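Local coordinates for protein 3-dehydroquinate dehydratase (Clostridium difficile, PDB 4H3D) that catalyses the cis-dehydration of 3-dehydroquinate to 3-dehydroshikimate through an imine (Schiff-base) intermediate, the third step of the chorismate pathway, at residues V24-K29 with K36-L41; K63-V68 with K106-T111; N150-K155 with E182-V187; P203-S208 with F223-T228. All coordinates share one frame; numbering follows the deposited sequence.

Overall arrangement
The four contacts lie around a single TIM barrel and follow one another along the chain in numerical order. Contact 1 joins strand 21-26 to helix 31-41; contact 2, about 18 Å away between centres, pairs the outer helices 62-76 and 98-110. Contacts 3 and 4 lie across the chain's centre from both of these. Contact 3 ties the loop after strand 141-148 to helix 182-199. Contact 4, about 15 Å away between centres, brings strand 205-208 beside the chain entering strand 227-229, and Val185 packs on Ser208 between the two. Strand 227-229 neighbours strand 21-26, so contacts 1 and 4 reach the same barrel sheet, although their centres are about 23 Å apart; the barrel interior holds the ligand.

Contact 1 (V24-K29 with K36-L41); sequences VPIIGK and KEAKEL
Strand residues Val24 to Ile26 and helix 36-41 run almost antiparallel, their axes at 156° and 9.0 Å apart at closest. This is the strand-to-helix half of the first beta-alpha-beta unit of the TIM barrel, which strand 48-52 completes. Toward Val24 the interface is aliphatic: Leu41 spreads its two methyls so that CD2 meets Val24 CG1 at 3.8 Å and CD1 reaches Ile26 CG1. Ile26 and Leu41 overlap head to tail, and Ile26 CD1 ends against CA and CB of Ala38. Leu72 of helix 62-76 packs on both Ile26 and Ala38, and Phe243 on Val24 and Leu41. Glu37 carries the polar end. With an extended chain beyond CG (chi2 172°), it lays its carboxylate against the turn where the strand ends. Ile27 N donates to Glu37 OE1 over 2.9 Å in a nearly straight bond that arrives on the syn side, 20° out of the carboxylate plane. Beside it, Glu37 OE2 stands 2.7 Å from Gly28 N and 3.3 Å from Ile26 CG2. A water gives Glu37 OE1 a second bond at 3.1 Å and also donates to Pro25 O at 2.7 Å.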
loop_
_atom_site.group_PDB
_atom_site.type_symbol
_atom_site.label_atom_id
_atom_site.label_comp_id
_atom_site.label_asym_id
_atom_site.label_seq_id
_atom_site.Cartn_x
_atom_site.Cartn_y
_atom_site.Cartn_z
ATOM N N VAL B 24 -3.053 1.464 -18.505
ATOM C CA VAL B 24 -2.571 2.825 -18.677
ATOM C C VAL B 24 -3.389 3.517 -19.762
ATOM O O VAL B 24 -3.557 2.965 -20.847
ATOM C CB VAL B 24 -1.093 2.828 -19.098
ATOM C CG1 VAL B 24 -0.577 4.248 -19.183
ATOM C CG2 VAL B 24 -0.257 1.995 -18.120
ATOM N N PRO B 25 -3.919 4.727 -19.471
ATOM C CA PRO B 25 -4.684 5.436 -20.482
ATOM C C PRO B 25 -3.885 6.281 -21.465
ATOM O O PRO B 25 -2.793 6.773 -21.150
ATOM C CB PRO B 25 -5.592 6.376 -19.657
ATOM C CG PRO B 25 -4.935 6.544 -18.392
ATOM C CD PRO B 25 -4.085 5.325 -18.137
ATOM N N ILE B 26 -4.468 6.428 -22.655
ATOM C CA ILE B 26 -3.995 7.321 -23.712
ATOM C C ILE B 26 -5.038 8.431 -23.703
ATOM O O ILE B 26 -6.263 8.161 -23.803
ATOM C CB ILE B 26 -3.960 6.617 -25.079
ATOM C CG1 ILE B 26 -2.817 5.605 -25.083
ATOM C CG2 ILE B 26 -3.790 7.649 -26.229
ATOM C CD1 ILE B 26 -2.700 4.781 -26.369
ATOM N N ILE B 27 -4.582 9.666 -23.568
ATOM C CA ILE B 27 -5.485 10.804 -23.433
ATOM C C ILE B 27 -5.255 11.903 -24.479
ATOM O O ILE B 27 -5.689 13.044 -24.302
ATOM C CB ILE B 27 -5.374 11.396 -21.998
ATOM C CG1 ILE B 27 -3.947 11.854 -21.695
ATOM C CG2 ILE B 27 -5.779 10.358 -20.964
ATOM C CD1 ILE B 27 -3.837 12.611 -20.391
ATOM N N GLY B 28 -4.590 11.540 -25.572
ATOM C CA GLY B 28 -4.259 12.483 -26.643
ATOM C C GLY B 28 -5.469 13.172 -27.243
ATOM O O GLY B 28 -6.543 12.583 -27.359
ATOM N N LYS B 29 -5.269 14.411 -27.670
ATOM C CA LYS B 29 -6.341 15.231 -28.188
ATOM C C LYS B 29 -6.527 15.041 -29.699
ATOM O O LYS B 29 -7.593 15.345 -30.238
ATOM C CB LYS B 29 -6.025 16.697 -27.886
ATOM C CG LYS B 29 -7.172 17.450 -27.248
ATOM C CD LYS B 29 -7.365 16.994 -25.790
ATOM C CE LYS B 29 -8.571 17.665 -25.134
ATOM N NZ LYS B 29 -9.847 17.392 -25.878
ATOM N N LYS B 36 1.639 8.811 -30.709
ATOM C CA LYS B 36 2.880 9.097 -29.993
ATOM C C LYS B 36 2.803 8.459 -28.599
ATOM O O LYS B 36 3.755 7.804 -28.152
ATOM C CB LYS B 36 3.107 10.612 -29.899
ATOM C CG LYS B 36 4.524 11.041 -29.522
ATOM C CD LYS B 36 4.858 10.765 -28.060
ATOM C CE LYS B 36 6.267 11.233 -27.697
ATOM N NZ LYS B 36 6.449 12.700 -27.938
ATOM N N GLU B 37 1.669 8.635 -27.923
ATOM C CA GLU B 37 1.467 8.013 -26.609
ATOM C C GLU B 37 1.522 6.488 -26.719
ATOM O O GLU B 37 2.138 5.830 -25.897
ATOM C CB GLU B 37 0.120 8.425 -25.994
ATOM C CG GLU B 37 0.055 9.817 -25.408
ATOM C CD GLU B 37 -1.376 10.177 -24.999
ATOM O OE1 GLU B 37 -1.715 10.100 -23.782
ATOM O OE2 GLU B 37 -2.180 10.472 -25.911
ATOM N N ALA B 38 0.868 5.940 -27.743
ATOM C CA ALA B 38 0.838 4.491 -27.964
ATOM C C ALA B 38 2.242 3.901 -28.151
ATOM O O ALA B 38 2.551 2.822 -27.625
ATOM C CB ALA B 38 -0.046 4.159 -29.165
ATOM N N LYS B 39 3.095 4.611 -28.882
ATOM C CA LYS B 39 4.473 4.148 -29.114
ATOM C C LYS B 39 5.302 4.137 -27.824
ATOM O O LYS B 39 6.207 3.327 -27.679
ATOM C CB LYS B 39 5.129 4.953 -30.240
ATOM C CG LYS B 39 4.492 4.615 -31.599
ATOM C CD LYS B 39 4.759 5.637 -32.692
ATOM C CE LYS B 39 6.189 5.641 -33.163
ATOM N NZ LYS B 39 6.349 6.598 -34.295
ATOM N N GLU B 40 4.967 5.009 -26.878
ATOM C CA GLU B 40 5.631 5.012 -25.574
ATOM C C GLU B 40 5.164 3.827 -24.698
ATOM O O GLU B 40 5.839 3.456 -23.731
ATOM C CB GLU B 40 5.354 6.323 -24.829
ATOM C CG GLU B 40 5.944 7.566 -25.481
ATOM C CD GLU B 40 7.462 7.585 -25.449
ATOM O OE1 GLU B 40 8.064 8.227 -26.336
ATOM O OE2 GLU B 40 8.053 6.955 -24.545
ATOM N N LEU B 41 4.013 3.237 -25.025
ATOM C CA LEU B 41 3.454 2.150 -24.211
ATOM C C LEU B 41 3.560 0.751 -24.826
ATOM O O LEU B 41 3.366 -0.242 -24.125
ATOM C CB LEU B 41 1.966 2.418 -23.944
ATOM C CG LEU B 41 1.552 3.716 -23.253
ATOM C CD1 LEU B 41 0.013 3.822 -23.206
ATOM C CD2 LEU B 41 2.148 3.812 -21.863
HETATM O O HOH W 1 -0.550 7.593 -22.404
#

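Contact 2 (K63-V68 with K106-T111); sequences KEVKEV and KEISNT
The carboxylate of Glu107 meets Lys66 at one oxygen: Lys66 NZ approaches OE1 nearly along its C-O axis, 3.1 Å away, in a hydrogen-bonded salt bridge. A water stands beyond OE1, well out of the carboxylate plane, and donates to it at 2.7 Å. This water also donates to the carbonyl O of Glu107, accepts from Lys66 NZ at 3.1 Å, and takes a weak bond from the amide ND2 of Asn110. Ammonium, carboxylate and helix carbonyl are thus linked through one solvent molecule at the partly exposed side of the contact. Both chains are shaped for the meeting. Lys66 is fully extended beyond CG and crosses the groove between the helices, whereas Glu107 bends at chi2 (-72°) and holds its carboxylate close to its own helix. Deeper down the contact is apolar. Ile108 CD1 lodges 3.8 Å from Val65 CG1 and 4.0 Å from Lys66 CG, alongside the lysine stem, with the isoleucine running the other way. Thr111 CG2 sits loosely beside Lys66 CE, while Thr111 OG1 turns back to Ile108 O, 2.7 Å away and in the carbonyl plane. The helices cross at -34° with axes 10.9 Å apart, as neighbours in the outer layer of the TIM barrel. Ile62 and Leu69 of helix 62-76 close round Ile108, and on the inner side Val65 packs on Trp51, a substrate-binding residue of strand 48-52.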
loop_
_atom_site.group_PDB
_atom_site.type_symbol
_atom_site.label_atom_id
_atom_site.label_comp_id
_atom_site.label_asym_id
_atom_site.label_seq_id
_atom_site.Cartn_x
_atom_site.Cartn_y
_atom_site.Cartn_z
ATOM N N LYS B 63 -16.152 8.143 -38.222
ATOM C CA LYS B 63 -15.146 7.778 -39.198
ATOM C C LYS B 63 -13.725 8.136 -38.723
ATOM O O LYS B 63 -12.787 7.354 -38.918
ATOM C CB LYS B 63 -15.457 8.438 -40.549
ATOM C CG LYS B 63 -14.493 8.078 -41.649
ATOM C CD LYS B 63 -14.962 8.639 -42.996
ATOM C CE LYS B 63 -14.020 8.249 -44.089
ATOM N NZ LYS B 63 -14.398 8.829 -45.400
ATOM N N GLU B 64 -13.567 9.317 -38.127
ATOM C CA GLU B 64 -12.245 9.756 -37.630
ATOM C C GLU B 64 -11.843 8.957 -36.389
ATOM O O GLU B 64 -10.657 8.635 -36.197
ATOM C CB GLU B 64 -12.222 11.280 -37.394
ATOM C CG GLU B 64 -12.272 12.073 -38.738
ATOM C CD GLU B 64 -12.540 13.582 -38.594
ATOM O OE1 GLU B 64 -12.062 14.350 -39.449
ATOM O OE2 GLU B 64 -13.245 14.000 -37.665
ATOM N N VAL B 65 -12.825 8.591 -35.570
ATOM C CA VAL B 65 -12.561 7.747 -34.409
ATOM C C VAL B 65 -12.041 6.382 -34.894
ATOM O O VAL B 65 -11.072 5.841 -34.340
ATOM C CB VAL B 65 -13.817 7.499 -33.548
ATOM C CG1 VAL B 65 -13.523 6.415 -32.467
ATOM C CG2 VAL B 65 -14.331 8.815 -32.908
ATOM N N LYS B 66 -12.695 5.822 -35.907
ATOM C CA LYS B 66 -12.259 4.529 -36.469
ATOM C C LYS B 66 -10.849 4.602 -37.069
ATOM O O LYS B 66 -10.060 3.675 -36.898
ATOM C CB LYS B 66 -13.247 4.002 -37.504
ATOM C CG LYS B 66 -14.568 3.462 -36.902
ATOM C CD LYS B 66 -15.459 2.886 -38.011
ATOM C CE LYS B 66 -16.800 2.449 -37.486
ATOM N NZ LYS B 66 -17.687 1.966 -38.576
ATOM N N GLU B 67 -10.551 5.701 -37.760
ATOM C CA GLU B 67 -9.234 5.907 -38.368
ATOM C C GLU B 67 -8.122 5.800 -37.324
ATOM O O GLU B 67 -7.112 5.127 -37.548
ATOM C CB GLU B 67 -9.160 7.280 -39.068
ATOM C CG GLU B 67 -10.049 7.430 -40.292
ATOM C CD GLU B 67 -9.931 8.811 -40.945
ATOM O OE1 GLU B 67 -8.904 9.489 -40.739
ATOM O OE2 GLU B 67 -10.850 9.201 -41.680
ATOM N N VAL B 68 -8.312 6.460 -36.183
ATOM C CA VAL B 68 -7.325 6.418 -35.098
ATOM C C VAL B 68 -7.223 4.998 -34.548
ATOM O O VAL B 68 -6.127 4.466 -34.351
ATOM C CB VAL B 68 -7.675 7.399 -33.961
ATOM C CG1 VAL B 68 -6.705 7.233 -32.796
ATOM C CG2 VAL B 68 -7.656 8.817 -34.476
ATOM N N LYS B 106 -21.356 1.011 -29.725
ATOM C CA LYS B 106 -21.779 -0.110 -30.547
ATOM C C LYS B 106 -20.932 -0.206 -31.803
ATOM O O LYS B 106 -20.447 -1.267 -32.147
ATOM C CB LYS B 106 -23.260 0.019 -30.894
ATOM C CG LYS B 106 -24.171 -0.204 -29.689
ATOM C CD LYS B 106 -25.649 -0.156 -30.069
ATOM C CE LYS B 106 -26.092 -1.351 -30.884
ATOM N NZ LYS B 106 -27.472 -1.137 -31.449
ATOM N N GLU B 107 -20.738 0.918 -32.477
ATOM C CA GLU B 107 -19.967 0.927 -33.706
ATOM C C GLU B 107 -18.534 0.515 -33.478
ATOM O O GLU B 107 -17.954 -0.206 -34.299
ATOM C CB GLU B 107 -20.002 2.314 -34.358
ATOM C CG GLU B 107 -21.290 2.612 -35.060
ATOM C CD GLU B 107 -21.431 1.825 -36.347
ATOM O OE1 GLU B 107 -20.414 1.652 -37.068
ATOM O OE2 GLU B 107 -22.561 1.387 -36.642
ATOM N N ILE B 108 -17.948 0.967 -32.372
ATOM C CA ILE B 108 -16.574 0.632 -32.091
ATOM C C ILE B 108 -16.463 -0.838 -31.684
ATOM O O ILE B 108 -15.505 -1.508 -32.080
ATOM C CB ILE B 108 -15.933 1.591 -31.048
ATOM C CG1 ILE B 108 -15.885 3.006 -31.614
ATOM C CG2 ILE B 108 -14.513 1.137 -30.677
ATOM C CD1 ILE B 108 -15.330 3.105 -33.021
ATOM N N SER B 109 -17.438 -1.342 -30.919
ATOM C CA SER B 109 -17.451 -2.774 -30.558
ATOM C C SER B 109 -17.541 -3.616 -31.808
ATOM O O SER B 109 -16.977 -4.690 -31.869
ATOM C CB SER B 109 -18.651 -3.133 -29.672
ATOM O OG SER B 109 -18.601 -2.489 -28.433
ATOM N N ASN B 110 -18.277 -3.115 -32.803
ATOM C CA ASN B 110 -18.470 -3.835 -34.055
ATOM C C ASN B 110 -17.200 -3.985 -34.911
ATOM O O ASN B 110 -17.123 -4.895 -35.732
ATOM C CB ASN B 110 -19.573 -3.173 -34.900
ATOM C CG ASN B 110 -19.990 -4.028 -36.062
ATOM O OD1 ASN B 110 -20.309 -5.199 -35.883
ATOM N ND2 ASN B 110 -19.976 -3.458 -37.274
ATOM N N THR B 111 -16.210 -3.105 -34.722
ATOM C CA THR B 111 -14.975 -3.179 -35.525
ATOM C C THR B 111 -14.158 -4.427 -35.261
ATOM O O THR B 111 -13.409 -4.856 -36.115
ATOM C CB THR B 111 -14.030 -1.985 -35.268
ATOM O OG1 THR B 111 -13.574 -2.014 -33.909
ATOM C CG2 THR B 111 -14.720 -0.667 -35.570
HETATM O O HOH W 2 -18.728 -0.420 -36.949
#

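Contact 3 (N150-K155 with E182-V187); sequences NKTPKK and EKDVLV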
loop_
_atom_site.group_PDB
_atom_site.type_symbol
_atom_site.label_atom_id
_atom_site.label_comp_id
_atom_site.label_asym_id
_atom_site.label_seq_id
_atom_site.Cartn_x
_atom_site.Cartn_y
_atom_site.Cartn_z
ATOM N N ASN B 150 -17.123 13.117 -4.821
ATOM C CA ASN B 150 -17.303 13.925 -3.602
ATOM C C ASN B 150 -17.320 13.151 -2.291
ATOM O O ASN B 150 -17.084 13.721 -1.237
ATOM C CB ASN B 150 -18.611 14.693 -3.712
ATOM C CG ASN B 150 -18.658 15.575 -4.940
ATOM O OD1 ASN B 150 -19.583 15.482 -5.740
ATOM N ND2 ASN B 150 -17.638 16.407 -5.114
ATOM N N LYS B 151 -17.627 11.865 -2.340
ATOM C CA LYS B 151 -17.696 11.082 -1.113
ATOM C C LYS B 151 -17.460 9.598 -1.360
ATOM O O LYS B 151 -17.381 9.154 -2.505
ATOM C CB LYS B 151 -19.074 11.254 -0.461
ATOM C CG LYS B 151 -20.219 10.563 -1.201
ATOM C CD LYS B 151 -21.521 10.695 -0.437
ATOM C CE LYS B 151 -22.589 9.761 -0.980
ATOM N NZ LYS B 151 -22.811 9.917 -2.409
ATOM N N THR B 152 -17.335 8.858 -0.266
ATOM C CA THR B 152 -17.223 7.413 -0.299
ATOM C C THR B 152 -18.534 6.854 0.267
ATOM O O THR B 152 -18.806 6.982 1.458
ATOM C CB THR B 152 -16.031 6.909 0.522
ATOM O OG1 THR B 152 -14.815 7.435 -0.036
ATOM C CG2 THR B 152 -15.984 5.354 0.508
ATOM N N PRO B 153 -19.368 6.262 -0.594
ATOM C CA PRO B 153 -20.611 5.713 -0.080
ATOM C C PRO B 153 -20.309 4.612 0.956
ATOM O O PRO B 153 -19.193 4.057 0.975
ATOM C CB PRO B 153 -21.290 5.145 -1.324
ATOM C CG PRO B 153 -20.659 5.868 -2.472
ATOM C CD PRO B 153 -19.248 6.094 -2.054
ATOM N N LYS B 154 -21.291 4.306 1.797
ATOM C CA LYS B 154 -21.128 3.279 2.817
ATOM C C LYS B 154 -20.812 1.930 2.170
ATOM O O LYS B 154 -21.132 1.699 1.000
ATOM C CB LYS B 154 -22.387 3.178 3.682
ATOM C CG LYS B 154 -22.805 4.516 4.301
ATOM C CD LYS B 154 -21.600 5.164 4.902
ATOM C CE LYS B 154 -21.876 6.520 5.493
ATOM N NZ LYS B 154 -20.578 7.117 5.895
ATOM N N LYS B 155 -20.176 1.051 2.934
ATOM C CA LYS B 155 -19.812 -0.290 2.438
ATOM C C LYS B 155 -20.969 -0.978 1.688
ATOM O O LYS B 155 -20.807 -1.429 0.564
ATOM C CB LYS B 155 -19.361 -1.149 3.630
ATOM C CG LYS B 155 -19.036 -2.601 3.301
ATOM C CD LYS B 155 -18.488 -3.340 4.529
ATOM C CE LYS B 155 -19.496 -3.486 5.675
ATOM N NZ LYS B 155 -20.627 -4.415 5.360
ATOM N N GLU B 182 -9.292 9.343 6.079
ATOM C CA GLU B 182 -8.534 8.113 5.980
ATOM C C GLU B 182 -9.431 6.900 6.147
ATOM O O GLU B 182 -9.273 5.893 5.444
ATOM C CB GLU B 182 -7.400 8.084 7.025
ATOM C CG GLU B 182 -6.314 9.133 6.804
ATOM C CD GLU B 182 -6.698 10.526 7.296
ATOM O OE1 GLU B 182 -7.825 10.718 7.833
ATOM O OE2 GLU B 182 -5.859 11.433 7.150
ATOM N N LYS B 183 -10.396 6.999 7.059
ATOM C CA LYS B 183 -11.301 5.881 7.290
ATOM C C LYS B 183 -12.060 5.502 6.017
ATOM O O LYS B 183 -12.332 4.304 5.794
ATOM C CB LYS B 183 -12.271 6.165 8.446
ATOM C CG LYS B 183 -13.106 4.937 8.834
ATOM C CD LYS B 183 -13.801 5.096 10.195
ATOM C CE LYS B 183 -14.666 3.865 10.498
ATOM N NZ LYS B 183 -15.243 3.856 11.881
ATOM N N ASP B 184 -12.372 6.501 5.178
ATOM C CA ASP B 184 -13.097 6.269 3.886
ATOM C C ASP B 184 -12.305 5.375 2.931
ATOM O O ASP B 184 -12.890 4.566 2.183
ATOM C CB ASP B 184 -13.412 7.586 3.170
ATOM C CG ASP B 184 -14.614 8.302 3.737
ATOM O OD1 ASP B 184 -15.381 7.687 4.513
ATOM O OD2 ASP B 184 -14.810 9.494 3.374
ATOM N N VAL B 185 -10.988 5.536 2.937
ATOM C CA VAL B 185 -10.105 4.677 2.120
ATOM C C VAL B 185 -10.269 3.235 2.595
ATOM O O VAL B 185 -10.414 2.308 1.781
ATOM C CB VAL B 185 -8.651 5.074 2.237
ATOM C CG1 VAL B 185 -7.779 4.135 1.391
ATOM C CG2 VAL B 185 -8.432 6.527 1.816
ATOM N N LEU B 186 -10.267 3.046 3.918
ATOM C CA LEU B 186 -10.426 1.714 4.487
ATOM C C LEU B 186 -11.813 1.124 4.168
ATOM O O LEU B 186 -11.943 -0.077 3.925
ATOM C CB LEU B 186 -10.143 1.728 6.006
ATOM C CG LEU B 186 -8.728 2.202 6.420
ATOM C CD1 LEU B 186 -8.550 2.164 7.925
ATOM C CD2 LEU B 186 -7.643 1.357 5.749
ATOM N N VAL B 187 -12.847 1.960 4.152
ATOM C CA VAL B 187 -14.212 1.486 3.791
ATOM C C VAL B 187 -14.247 0.930 2.360
ATOM O O VAL B 187 -14.815 -0.162 2.097
ATOM C CB VAL B 187 -15.247 2.618 3.954
ATOM C CG1 VAL B 187 -16.603 2.231 3.310
ATOM C CG2 VAL B 187 -15.399 2.998 5.459
HETATM O O HOH W 3 -12.564 5.937 -0.379
HETATM O O HOH W 4 -17.130 10.203 2.250
HETATM O O HOH W 5 -17.622 6.064 3.741
#
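Thr152 and Asp184 lie alongside each other, pointing contrary ways, without a direct polar bond between them: Thr152 OG1 lies 3.5 Å from Asp184 CB, and Thr152 CB faces the carboxyl carbon. Three waters make the links instead. One accepts from Thr152 N and donates to Asp184 OD2 at 2.7 Å; a second donates both to Thr152 O and to Asp184 OD1. The third is 2.7 Å from Thr152 OG1 and is bound weakly to Asp184 O. Asp184 CG is turned beside its own backbone N (chi1 -79°), which brings OD2 to the N-H of Gln180 as well. The nearby start of its helix would probably favour the charged form of this carboxylate. In the TIM barrel, Thr152 belongs to the loop that follows strand 141-148, the strand bearing the catalytic His147, and Asp184 to the first turn of helix 182-199: a loop at the C-terminal end of the barrel strands meets an outer helix. One turn along, Val187 points CG1 into the bend of the loop. It rests 3.9 Å from Pro153 O, a buried carbonyl with no hydrogen-bond partner in the model, and 3.8 Å from Lys155 N, where helix 155-167 begins. Lys155 carries its ammonium away to Glu194. Past the contact, Glu182 and Lys183 form salt bridges with Lys197 and Glu190 of the second subunit.

Contact 4 (P203-S208 with F223-T228); sequences PIITMS and FGSALT. With SHL (5-hydroxy-6-methyl-4-oxo-4H-pyran-2-carboxylic acid), chain I.
Ser225 uses its side chain where a neighbouring strand would offer a carbonyl: its OG accepts the N-H of Thr206 over 3.0 Å, in a nearly straight bond. The contact stands at the seam where strands 205-208 and 227-229 close the TIM barrel, and the touching parts run 84° apart. Ser225 has OG trans to the backbone N (chi1 -176°), which sends the hydroxyl across to Thr206. The companion bond is a conventional one, Ala226 N to Ile204 O at 2.8 Å, with Ser225 CA adding a CA-H...O contact to the same oxygen. Further along, where the chains draw apart, a water donates to both Thr206 O and Leu227 O and replaces direct pairing. Apolar groups line the two flanks. Pro203 CB meets Ala226 CB at 3.7 Å, and in the barrel interior Ile205 and Leu227, the latter in one of two conformers, run alongside each other, Ile205 CG1 3.9 Å from Leu227 CB. Ile205 also packs on Lys174, the Schiff-base lysine, and Thr206 OG1 is hydrogen-bonded to Thr192 of helix 182-199. Met207 extends the strand to the pocket; in the conformer described, one of two, its SD stands above the plane of the pyran ring of the bound SHL at its carboxylate-bearing end, near CAK. At the other end, Gly224 leaves helix 220-223 with a positive phi of 127°, and a water joins Gly224 O, at 2.6 Å, to Ile204 N.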
loop_
_atom_site.group_PDB
_atom_site.type_symbol
_atom_site.label_atom_id
_atom_site.label_comp_id
_atom_site.label_asym_id
_atom_site.label_seq_id
_atom_site.Cartn_x
_atom_site.Cartn_y
_atom_site.Cartn_z
ATOM N N PRO B 203 -14.360 -10.998 -11.603
ATOM C CA PRO B 203 -13.418 -10.036 -11.039
ATOM C C PRO B 203 -14.034 -8.650 -10.977
ATOM O O PRO B 203 -14.921 -8.327 -11.781
ATOM C CB PRO B 203 -12.231 -10.073 -12.015
ATOM C CG PRO B 203 -12.515 -11.253 -12.953
ATOM C CD PRO B 203 -13.997 -11.373 -12.974
ATOM N N ILE B 204 -13.577 -7.865 -10.006
ATOM C CA ILE B 204 -14.041 -6.515 -9.797
ATOM C C ILE B 204 -12.858 -5.571 -9.774
ATOM O O ILE B 204 -11.703 -5.993 -9.556
ATOM C CB ILE B 204 -14.850 -6.365 -8.487
ATOM C CG1 ILE B 204 -13.956 -6.603 -7.261
ATOM C CG2 ILE B 204 -16.064 -7.356 -8.490
ATOM C CD1 ILE B 204 -14.652 -6.427 -5.937
ATOM N N ILE B 205 -13.158 -4.298 -10.027
ATOM C CA ILE B 205 -12.187 -3.222 -10.078
ATOM C C ILE B 205 -12.653 -2.120 -9.141
ATOM O O ILE B 205 -13.767 -1.612 -9.284
ATOM C CB ILE B 205 -12.130 -2.605 -11.501
ATOM C CG1 ILE B 205 -11.829 -3.672 -12.552
ATOM C CG2 ILE B 205 -11.117 -1.445 -11.556
ATOM C CD1 ILE B 205 -12.178 -3.202 -14.018
ATOM N N THR B 206 -11.810 -1.732 -8.186
ATOM C CA THR B 206 -12.168 -0.661 -7.257
ATOM C C THR B 206 -11.001 0.219 -6.969
ATOM O O THR B 206 -9.826 -0.236 -7.030
ATOM C CB THR B 206 -12.633 -1.193 -5.882
ATOM O OG1 THR B 206 -11.513 -1.774 -5.180
ATOM C CG2 THR B 206 -13.763 -2.238 -6.056
ATOM N N MET B 207 -11.285 1.482 -6.661
ATOM C CA MET B 207 -10.249 2.422 -6.256
ATOM C C MET B 207 -10.808 3.555 -5.426
ATOM O O MET B 207 -11.988 3.909 -5.523
ATOM C CB MET B 207 -9.506 3.013 -7.454
ATOM C CG MET B 207 -10.283 4.040 -8.221
ATOM S SD MET B 207 -9.355 4.662 -9.634
ATOM C CE MET B 207 -9.133 3.156 -10.586
ATOM N N SER B 208 -9.930 4.089 -4.589
ATOM C CA SER B 208 -10.184 5.236 -3.760
ATOM C C SER B 208 -9.238 6.249 -4.377
ATOM O O SER B 208 -8.033 6.014 -4.465
ATOM C CB SER B 208 -9.802 4.963 -2.295
ATOM O OG SER B 208 -10.094 6.084 -1.502
ATOM N N PHE B 223 -6.706 -7.403 -1.303
ATOM C CA PHE B 223 -8.093 -7.024 -1.042
ATOM C C PHE B 223 -9.103 -7.379 -2.125
ATOM O O PHE B 223 -10.283 -7.520 -1.837
ATOM C CB PHE B 223 -8.162 -5.567 -0.603
ATOM C CG PHE B 223 -7.468 -5.334 0.696
ATOM C CD1 PHE B 223 -8.099 -5.635 1.889
ATOM C CD2 PHE B 223 -6.156 -4.917 0.729
ATOM C CE1 PHE B 223 -7.444 -5.463 3.092
ATOM C CE2 PHE B 223 -5.496 -4.740 1.943
ATOM C CZ PHE B 223 -6.139 -5.015 3.111
ATOM N N GLY B 224 -8.644 -7.537 -3.354
ATOM C CA GLY B 224 -9.516 -8.039 -4.408
ATOM C C GLY B 224 -9.669 -7.276 -5.701
ATOM O O GLY B 224 -10.323 -7.785 -6.610
ATOM N N SER B 225 -9.112 -6.071 -5.826
ATOM C CA SER B 225 -9.265 -5.350 -7.088
ATOM C C SER B 225 -8.371 -6.029 -8.148
ATOM O O SER B 225 -7.168 -6.259 -7.920
ATOM C CB SER B 225 -8.957 -3.860 -6.958
ATOM O OG SER B 225 -9.209 -3.216 -8.206
ATOM N N ALA B 226 -8.974 -6.355 -9.282
ATOM C CA ALA B 226 -8.315 -7.130 -10.349
ATOM C C ALA B 226 -7.516 -6.321 -11.347
ATOM O O ALA B 226 -6.667 -6.874 -12.052
ATOM C CB ALA B 226 -9.362 -7.982 -11.104
ATOM N N LEU B 227 -7.776 -5.016 -11.397
ATOM C CA LEU B 227 -7.135 -4.117 -12.356
ATOM C C LEU B 227 -6.792 -2.788 -11.658
ATOM O O LEU B 227 -7.611 -2.252 -10.899
ATOM C CB LEU B 227 -8.105 -3.866 -13.518
ATOM C CG LEU B 227 -7.580 -3.193 -14.774
ATOM C CD1 LEU B 227 -6.513 -4.056 -15.390
ATOM C CD2 LEU B 227 -8.676 -2.947 -15.765
ATOM N N THR B 228 -5.591 -2.265 -11.905
ATOM C CA THR B 228 -5.163 -1.029 -11.302
ATOM C C THR B 228 -4.659 -0.119 -12.430
ATOM O O THR B 228 -4.107 -0.593 -13.422
ATOM C CB THR B 228 -4.119 -1.251 -10.201
ATOM O OG1 THR B 228 -3.775 0.008 -9.612
ATOM C CG2 THR B 228 -2.879 -1.941 -10.748
HETATM O OAD SHL I . -6.912 5.976 -12.203
HETATM C CAH SHL I . -7.838 6.779 -11.926
HETATM O OAA SHL I . -7.616 7.816 -11.251
HETATM C CAK SHL I . -9.174 6.486 -12.406
HETATM O OAG SHL I . -9.372 5.284 -13.165
HETATM C CAF SHL I . -10.612 5.080 -13.805
HETATM C CAL SHL I . -10.747 4.012 -14.630
HETATM C CAJ SHL I . -11.562 6.024 -13.633
HETATM O OAC SHL I . -12.738 5.882 -14.241
HETATM C CAI SHL I . -11.349 7.119 -12.845
HETATM C CAE SHL I . -10.179 7.347 -12.235
HETATM O OAB SHL I . -12.318 8.003 -12.667
HETATM O O HOH W 6 -11.731 -9.310 -8.161
HETATM O O HOH W 7 -7.848 -0.203 -9.163
#